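Histidine acid phosphatase (Hafnia alvei, PDB 4ARU) is a bacterial histidine acid phosphatase, a member of branch 2 of the histidine phosphatase superfamily. Local coordinates at residues Gln159-Ser164 and Leu250-Ala255; Pro324-Asn329 and Met354-Leu359. All blocks are in the same frame, centred on the assembly; numbering follows the deposited sequence.

Interaction 1. Residues Gln159-Ser164 and Leu250-Ala255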
ATOM      1  N   GLN A 159     -10.994  13.084  19.491  1.00 10.63           N
ATOM      2  CA  GLN A 159     -10.454  14.267  20.154  1.00 11.99           C
ATOM      3  C   GLN A 159      -9.044  14.636  19.704  1.00 11.91           C
ATOM      4  O   GLN A 159      -8.619  15.784  19.956  1.00 12.85           O
ATOM      5  CB  GLN A 159     -10.549  14.115  21.663  1.00 13.67           C
ATOM      6  CG  GLN A 159     -11.983  14.016  22.195  1.00 15.55           C
ATOM      7  CD  GLN A 159     -12.993  14.950  21.501  1.00 16.97           C
ATOM      8  OE1 GLN A 159     -13.975  14.486  20.870  1.00 19.05           O
ATOM      9  NE2 GLN A 159     -12.743  16.252  21.559  1.00 18.28           N
ATOM     10  N   ARG A 160      -8.351  13.688  19.099  1.00 11.65           N
ATOM     11  CA  ARG A 160      -7.007  13.886  18.580  1.00 12.32           C
ATOM     12  C   ARG A 160      -7.040  14.624  17.245  1.00 11.78           C
ATOM     13  O   ARG A 160      -6.026  15.173  16.796  1.00 12.52           O
ATOM     14  CB  ARG A 160      -6.293  12.532  18.418  1.00 13.05           C
ATOM     15  CG  ARG A 160      -4.903  12.581  17.819  1.00 14.80           C
ATOM     16  CD  ARG A 160      -4.252  11.236  17.914  1.00 15.59           C
ATOM     17  NE  ARG A 160      -3.964  10.872  19.293  1.00 18.05           N
ATOM     18  CZ  ARG A 160      -3.552   9.672  19.678  1.00 18.36           C
ATOM     19  NH1 ARG A 160      -3.461   8.668  18.776  1.00 17.39           N
ATOM     20  NH2 ARG A 160      -3.256   9.484  20.976  1.00 19.54           N
ATOM     21  N   TYR A 161      -8.180  14.606  16.577  1.00 11.07           N
ATOM     22  CA  TYR A 161      -8.290  15.065  15.190  1.00 10.69           C
ATOM     23  C   TYR A 161      -9.395  16.080  14.972  1.00 10.35           C
ATOM     24  O   TYR A 161     -10.051  16.083  13.920  1.00  9.71           O
ATOM     25  CB  TYR A 161      -8.479  13.856  14.254  1.00 10.45           C
ATOM     26  CG  TYR A 161      -7.340  12.905  14.306  1.00 11.00           C
ATOM     27  CD1 TYR A 161      -6.116  13.226  13.766  1.00 11.94           C
ATOM     28  CD2 TYR A 161      -7.475  11.699  14.946  1.00 11.13           C
ATOM     29  CE1 TYR A 161      -5.043  12.332  13.835  1.00 11.93           C
ATOM     30  CE2 TYR A 161      -6.422  10.807  15.054  1.00 11.70           C
ATOM     31  CZ  TYR A 161      -5.203  11.125  14.497  1.00 11.95           C
ATOM     32  OH  TYR A 161      -4.096  10.303  14.617  1.00 12.68           O
ATOM     33  N   GLN A 162      -9.589  16.991  15.914  1.00 11.24           N
ATOM     34  CA  GLN A 162     -10.679  17.930  15.824  1.00 12.06           C
ATOM     35  C   GLN A 162     -10.625  18.806  14.579  1.00 11.53           C
ATOM     36  O   GLN A 162     -11.638  18.936  13.884  1.00 11.77           O
ATOM     37  CB  GLN A 162     -10.780  18.717  17.116  1.00 13.83           C
ATOM     38  CG  GLN A 162     -11.329  17.848  18.256  1.00 14.84           C
ATOM     39  CD  GLN A 162     -12.741  17.242  17.955  1.00 15.63           C
ATOM     40  OE1 GLN A 162     -12.912  16.046  17.644  1.00 15.39           O
ATOM     41  NE2 GLN A 162     -13.763  18.102  18.048  1.00 17.02           N
ATOM     42  N   ALA A 163      -9.479  19.372  14.250  1.00 11.10           N
ATOM     43  CA  ALA A 163      -9.395  20.235  13.060  1.00 11.09           C
ATOM     44  C   ALA A 163      -9.661  19.505  11.742  1.00 10.07           C
ATOM     45  O   ALA A 163     -10.378  19.979  10.862  1.00 10.25           O
ATOM     46  CB  ALA A 163      -8.039  20.918  13.013  1.00 11.40           C
ATOM     47  N   SER A 164      -9.095  18.319  11.600  1.00  9.19           N
ATOM     48  CA  SER A 164      -9.251  17.516  10.405  0.50  8.35           C
ATOM     49  C   SER A 164     -10.697  17.051  10.233  1.00  8.22           C
ATOM     50  O   SER A 164     -11.259  17.080   9.123  1.00  7.71           O
ATOM     51  CB  SER A 164      -8.305  16.325  10.456  0.50  7.96           C
ATOM     52  OG  SER A 164      -6.954  16.748  10.371  0.50  8.01           O
ATOM     53  N   LEU A 250      -5.994  13.805   4.614  1.00  7.55           N
ATOM     54  CA  LEU A 250      -5.316  12.502   4.516  1.00  7.76           C
ATOM     55  C   LEU A 250      -4.671  12.109   5.839  1.00  8.02           C
ATOM     56  O   LEU A 250      -4.441  10.935   6.043  1.00  8.64           O
ATOM     57  CB  LEU A 250      -4.298  12.503   3.347  1.00  8.20           C
ATOM     58  CG  LEU A 250      -4.859  12.000   1.984  1.00  8.27           C
ATOM     59  CD1 LEU A 250      -5.375  10.546   1.978  1.00  8.13           C
ATOM     60  CD2 LEU A 250      -5.914  12.955   1.473  1.00  8.60           C
ATOM     61  N   LYS A 251      -4.476  13.056   6.748  1.00  8.61           N
ATOM     62  CA  LYS A 251      -4.013  12.738   8.104  1.00  9.21           C
ATOM     63  C   LYS A 251      -4.943  11.712   8.744  1.00  8.56           C
ATOM     64  O   LYS A 251      -4.515  10.755   9.403  1.00  7.85           O
ATOM     65  CB  LYS A 251      -3.968  14.012   8.943  1.00 11.14           C
ATOM     66  CG  LYS A 251      -3.492  13.757  10.356  1.00 13.62           C
ATOM     67  CD  LYS A 251      -3.090  15.017  11.109  1.00 17.94           C
ATOM     68  CE  LYS A 251      -4.136  16.068  11.048  1.00 20.80           C
ATOM     69  NZ  LYS A 251      -3.749  17.166  11.981  1.00 25.56           N
ATOM     70  N   LEU A 252      -6.228  11.833   8.489  1.00  7.57           N
ATOM     71  CA  LEU A 252      -7.206  10.904   9.046  1.00  7.68           C
ATOM     72  C   LEU A 252      -7.047   9.523   8.445  1.00  7.62           C
ATOM     73  O   LEU A 252      -7.157   8.513   9.127  1.00  8.04           O
ATOM     74  CB  LEU A 252      -8.630  11.412   8.788  1.00  8.01           C
ATOM     75  CG  LEU A 252      -8.963  12.738   9.488  1.00  8.79           C
ATOM     76  CD1 LEU A 252     -10.132  13.462   8.812  1.00  9.11           C
ATOM     77  CD2 LEU A 252      -9.293  12.495  10.943  1.00  9.41           C
ATOM     78  N   HIS A 253      -6.797   9.470   7.138  1.00  7.01           N
ATOM     79  CA  HIS A 253      -6.604   8.203   6.478  1.00  6.95           C
ATOM     80  C   HIS A 253      -5.328   7.542   6.974  1.00  6.71           C
ATOM     81  O   HIS A 253      -5.332   6.352   7.263  1.00  6.62           O
ATOM     82  CB  HIS A 253      -6.547   8.488   4.979  1.00  7.56           C
ATOM     83  CG  HIS A 253      -6.211   7.292   4.150  1.00  8.49           C
ATOM     84  ND1 HIS A 253      -7.140   6.330   3.816  1.00  9.92           N
ATOM     85  CD2 HIS A 253      -5.059   6.927   3.546  1.00  9.54           C
ATOM     86  CE1 HIS A 253      -6.569   5.402   3.073  1.00  9.45           C
ATOM     87  NE2 HIS A 253      -5.312   5.747   2.882  1.00  9.87           N
ATOM     88  N   ASN A 254      -4.229   8.299   7.073  1.00  6.71           N
ATOM     89  CA  ASN A 254      -2.981   7.696   7.513  1.00  6.84           C
ATOM     90  C   ASN A 254      -3.069   7.227   8.958  1.00  6.98           C
ATOM     91  O   ASN A 254      -2.484   6.208   9.324  1.00  7.29           O
ATOM     92  CB  ASN A 254      -1.833   8.650   7.313  1.00  6.81           C
ATOM     93  CG  ASN A 254      -1.571   8.927   5.847  1.00  6.90           C
ATOM     94  OD1 ASN A 254      -1.716   8.032   4.985  1.00  6.48           O
ATOM     95  ND2 ASN A 254      -1.165  10.146   5.543  1.00  7.11           N
ATOM     96  N   ALA A 255      -3.880   7.900   9.762  1.00  7.39           N
ATOM     97  CA  ALA A 255      -4.060   7.489  11.149  1.00  7.74           C
ATOM     98  C   ALA A 255      -4.842   6.184  11.221  1.00  7.78           C
ATOM     99  O   ALA A 255      -4.507   5.282  11.985  1.00  8.18           O
ATOM    100  CB  ALA A 255      -4.736   8.582  11.932  1.00  7.98           C
TER
HETATM  101  O   HOH W   1      -3.962  15.945  14.783  0.50 20.85           O
HETATM  102  O   HOH W   2      -6.675  17.268  13.202  1.00 14.53           O
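In the helical part of this histidine phosphatase fold, the N-terminal end of helix 162-172 packs on helix 243-262. Y161, at the N-cap position, meets K251, L252 and A255, while S164, in the first turn, meets K251 and L252. The tyrosine ring carries much of the contact. CG of Y161 is anti to its carbonyl carbon (chi1 -61°), which turns the ring toward K251 and A255; both approach it obliquely. Its CB lies 3.7 Å from CD2 of L252. The two side chains run past each other in opposite directions. L252 CD2 faces Y161, and CD1 with the branch carbon CG lies against S164 CB, with CG to CB at 3.8 Å. R160 CG covers one face of the tyrosine ring near its rim, and V214 of helix 213-229 also touches Y161. No direct hydrogen bond joins the two segments. K251 is bent at chi3, and NZ donates to two waters. One water donates to R160 O; the other accepts from S164 N at 3.1 Å. In the modelled conformer S164 OG hydrogen-bonds to S248 OG, on the same helix as K251. At the far end of the tyrosine, A255 CB approaches OH to 3.3 Å.

Interaction 2. Residues Pro324-Asn329 and Met354-Leu359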
ATOM      1  N   PRO A 324       7.103  13.227   0.247  1.00  8.79           N
ATOM      2  CA  PRO A 324       7.003  14.578  -0.316  1.00  9.44           C
ATOM      3  C   PRO A 324       6.071  14.619  -1.531  1.00  9.14           C
ATOM      4  O   PRO A 324       6.160  13.780  -2.411  1.00  9.55           O
ATOM      5  CB  PRO A 324       8.450  14.902  -0.736  1.00  9.96           C
ATOM      6  CG  PRO A 324       9.235  14.120   0.240  1.00  9.95           C
ATOM      7  CD  PRO A 324       8.508  12.815   0.442  1.00  9.09           C
ATOM      8  N   GLY A 325       5.153  15.564  -1.520  1.00  9.33           N
ATOM      9  CA  GLY A 325       4.217  15.738  -2.618  1.00  9.18           C
ATOM     10  C   GLY A 325       3.069  14.772  -2.705  1.00  8.81           C
ATOM     11  O   GLY A 325       2.268  14.829  -3.615  1.00  8.45           O
ATOM     12  N   GLN A 326       2.939  13.924  -1.698  1.00  8.16           N
ATOM     13  CA  GLN A 326       1.913  12.858  -1.729  1.00  7.92           C
ATOM     14  C   GLN A 326       1.338  12.670  -0.322  1.00  8.14           C
ATOM     15  O   GLN A 326       1.966  12.000   0.523  1.00  7.95           O
ATOM     16  CB  GLN A 326       2.548  11.589  -2.278  1.00  7.46           C
ATOM     17  CG  GLN A 326       1.648  10.363  -2.277  1.00  7.08           C
ATOM     18  CD  GLN A 326       0.304  10.644  -2.914  1.00  7.09           C
ATOM     19  OE1 GLN A 326      -0.693  10.892  -2.229  1.00  7.39           O
ATOM     20  NE2 GLN A 326       0.250  10.578  -4.236  1.00  6.67           N
ATOM     21  N   PRO A 327       0.153  13.207  -0.075  1.00  8.50           N
ATOM     22  CA  PRO A 327      -0.422  13.134   1.255  1.00  8.72           C
ATOM     23  C   PRO A 327      -0.835  11.739   1.731  1.00  8.31           C
ATOM     24  O   PRO A 327      -0.858  11.538   2.943  1.00  8.29           O
ATOM     25  CB  PRO A 327      -1.610  14.073   1.185  1.00  9.62           C
ATOM     26  CG  PRO A 327      -1.961  14.215  -0.205  1.00  9.55           C
ATOM     27  CD  PRO A 327      -0.722  13.937  -1.013  1.00  8.83           C
ATOM     28  N   ASP A 328      -1.112  10.818   0.840  1.00  7.63           N
ATOM     29  CA  ASP A 328      -1.424   9.436   1.240  1.00  7.53           C
ATOM     30  C   ASP A 328      -0.102   8.660   1.439  1.00  7.00           C
ATOM     31  O   ASP A 328       0.724   8.620   0.527  1.00  7.04           O
ATOM     32  CB  ASP A 328      -2.241   8.811   0.105  1.00  7.27           C
ATOM     33  CG  ASP A 328      -2.764   7.393   0.417  1.00  7.55           C
ATOM     34  OD1 ASP A 328      -2.418   6.805   1.486  1.00  7.65           O
ATOM     35  OD2 ASP A 328      -3.530   6.880  -0.440  1.00  8.21           O
ATOM     36  N   ASN A 329       0.135   8.062   2.596  1.00  6.75           N
ATOM     37  CA  ASN A 329       1.353   7.269   2.818  1.00  6.85           C
ATOM     38  C   ASN A 329       1.403   6.011   1.990  1.00  6.53           C
ATOM     39  O   ASN A 329       2.470   5.466   1.822  1.00  6.91           O
ATOM     40  CB  ASN A 329       1.518   6.840   4.292  1.00  7.07           C
ATOM     41  CG  ASN A 329       1.785   8.003   5.231  1.00  7.84           C
ATOM     42  OD1 ASN A 329       2.166   9.078   4.800  1.00  8.77           O
ATOM     43  ND2 ASN A 329       1.519   7.807   6.512  1.00  8.38           N
ATOM     44  N   MET A 354      10.373   3.624  -0.617  1.00  7.79           N
ATOM     45  CA  MET A 354       8.987   3.817  -1.031  0.67  7.61           C
ATOM     46  C   MET A 354       9.021   4.618  -2.303  1.00  8.00           C
ATOM     47  O   MET A 354       9.451   5.754  -2.271  1.00  8.43           O
ATOM     48  CB  MET A 354       8.162   4.541   0.035  0.67  7.82           C
ATOM     49  CG  MET A 354       6.674   4.511  -0.197  0.67  7.63           C
ATOM     50  SD  MET A 354       5.971   2.806  -0.075  0.67  6.84           S
ATOM     51  CE  MET A 354       4.384   3.411  -0.655  0.67  7.08           C
ATOM     52  N   VAL A 355       8.523   4.036  -3.394  1.00  7.33           N
ATOM     53  CA  VAL A 355       8.577   4.698  -4.715  1.00  7.45           C
ATOM     54  C   VAL A 355       7.146   4.961  -5.163  1.00  7.17           C
ATOM     55  O   VAL A 355       6.276   4.100  -4.993  1.00  8.12           O
ATOM     56  CB  VAL A 355       9.312   3.800  -5.726  1.00  7.65           C
ATOM     57  CG1 VAL A 355       9.372   4.432  -7.121  1.00  8.21           C
ATOM     58  CG2 VAL A 355      10.731   3.528  -5.239  1.00  8.15           C
ATOM     59  N   TYR A 356       6.891   6.161  -5.635  1.00  6.64           N
ATOM     60  CA  TYR A 356       5.513   6.649  -5.819  1.00  6.50           C
ATOM     61  C   TYR A 356       5.408   7.825  -6.737  1.00  6.72           C
ATOM     62  O   TYR A 356       6.379   8.527  -6.969  1.00  6.90           O
ATOM     63  CB  TYR A 356       4.947   7.030  -4.446  1.00  6.71           C
ATOM     64  CG  TYR A 356       5.666   8.233  -3.884  1.00  6.82           C
ATOM     65  CD1 TYR A 356       6.909   8.120  -3.276  1.00  6.98           C
ATOM     66  CD2 TYR A 356       5.132   9.540  -4.013  1.00  7.29           C
ATOM     67  CE1 TYR A 356       7.552   9.211  -2.756  1.00  7.51           C
ATOM     68  CE2 TYR A 356       5.799  10.636  -3.549  1.00  7.83           C
ATOM     69  CZ  TYR A 356       7.045  10.466  -2.943  1.00  7.70           C
ATOM     70  OH  TYR A 356       7.717  11.560  -2.489  1.00  8.63           O
ATOM     71  N   GLN A 357       4.202   8.008  -7.267  1.00  6.43           N
ATOM     72  CA  GLN A 357       3.834   9.220  -7.929  1.00  6.93           C
ATOM     73  C   GLN A 357       3.307  10.236  -6.917  1.00  6.92           C
ATOM     74  O   GLN A 357       2.464   9.910  -6.070  1.00  6.84           O
ATOM     75  CB  GLN A 357       2.778   8.937  -8.977  1.00  7.13           C
ATOM     76  CG  GLN A 357       3.355   8.262 -10.216  1.00  7.36           C
ATOM     77  CD  GLN A 357       2.431   7.235 -10.836  1.00  7.42           C
ATOM     78  OE1 GLN A 357       1.994   6.285 -10.160  1.00  7.25           O
ATOM     79  NE2 GLN A 357       2.270   7.318 -12.140  1.00  7.68           N
ATOM     80  N   THR A 358       3.801  11.453  -7.037  1.00  7.15           N
ATOM     81  CA  THR A 358       3.232  12.575  -6.303  1.00  7.45           C
ATOM     82  C   THR A 358       1.795  12.785  -6.695  1.00  7.55           C
ATOM     83  O   THR A 358       1.306  12.287  -7.718  1.00  7.11           O
ATOM     84  CB  THR A 358       3.999  13.880  -6.507  1.00  8.08           C
ATOM     85  OG1 THR A 358       3.820  14.333  -7.852  1.00  8.32           O
ATOM     86  CG2 THR A 358       5.457  13.761  -6.195  1.00  8.01           C
ATOM     87  N   LEU A 359       1.063  13.511  -5.873  1.00  8.28           N
ATOM     88  CA  LEU A 359      -0.307  13.825  -6.195  1.00  8.95           C
ATOM     89  C   LEU A 359      -0.434  14.530  -7.559  1.00  8.64           C
ATOM     90  O   LEU A 359      -1.326  14.188  -8.356  1.00  8.04           O
ATOM     91  CB  LEU A 359      -0.988  14.656  -5.076  1.00 10.76           C
ATOM     92  CG  LEU A 359      -2.528  14.704  -5.145  1.00 12.09           C
ATOM     93  CD1 LEU A 359      -3.192  13.339  -5.196  1.00 12.77           C
ATOM     94  CD2 LEU A 359      -3.023  15.563  -3.964  1.00 13.70           C
TER
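Loop 324-329 of this histidine phosphatase fold folds against the end of strand 348-356 and the start of helix 359-363. Three hydrogen bonds join them. Y356 OH donates to P324 O at 2.7 Å, in the carbonyl plane and on a lone pair. Y356 CG sits between the backbone N and the carbonyl carbon (chi1 67°), bringing the hydroxyl to the loop. L359 N donates to G325 O at 2.9 Å, tilted from the carbonyl plane. Q326 NE2 donates to Q357 O at 3.0 Å, nearly straight at 169° and in the plane of both the amide and the carbonyl. The same amide is held at its other end, where D328 N donates to a lone pair of OE1. These two bonds fix the amide's rotation. T358 is the N-cap of the helix. Its CB also makes van der Waals contact with G325 O, at 3.5 Å. Apolar contacts fill in around the bonds. Q326 CB lies 3.6 Å from Y356 CE2, and the amide plane stands 76° from the ring. L225 of helix 213-229 touches L359. The P327 ring crosses L359 at about a right angle, with P327 CD 4.1 Å from L359 CD2.

In the fold
Both contacts are partly buried, but interaction 2 lies closer to the centre of the chain: its centre is about 11 Å from it, against about 19 Å for that of interaction 1. Interaction 1 joins two helices by apolar packing, with waters making the polar links. Interaction 2 ties a loop to a strand end and a helix start, mainly through direct hydrogen bonds. They share neighbours: helix 213-229 packs on both, and helix 243-262, which supplies 250-255, also touches loop 324-329. The amide of N254 probably bonds P327 O through ND2 and N329 N through OD1. Around that link, L250 CB packs on P327 O, and H253 CD2 packs on D328 OD1.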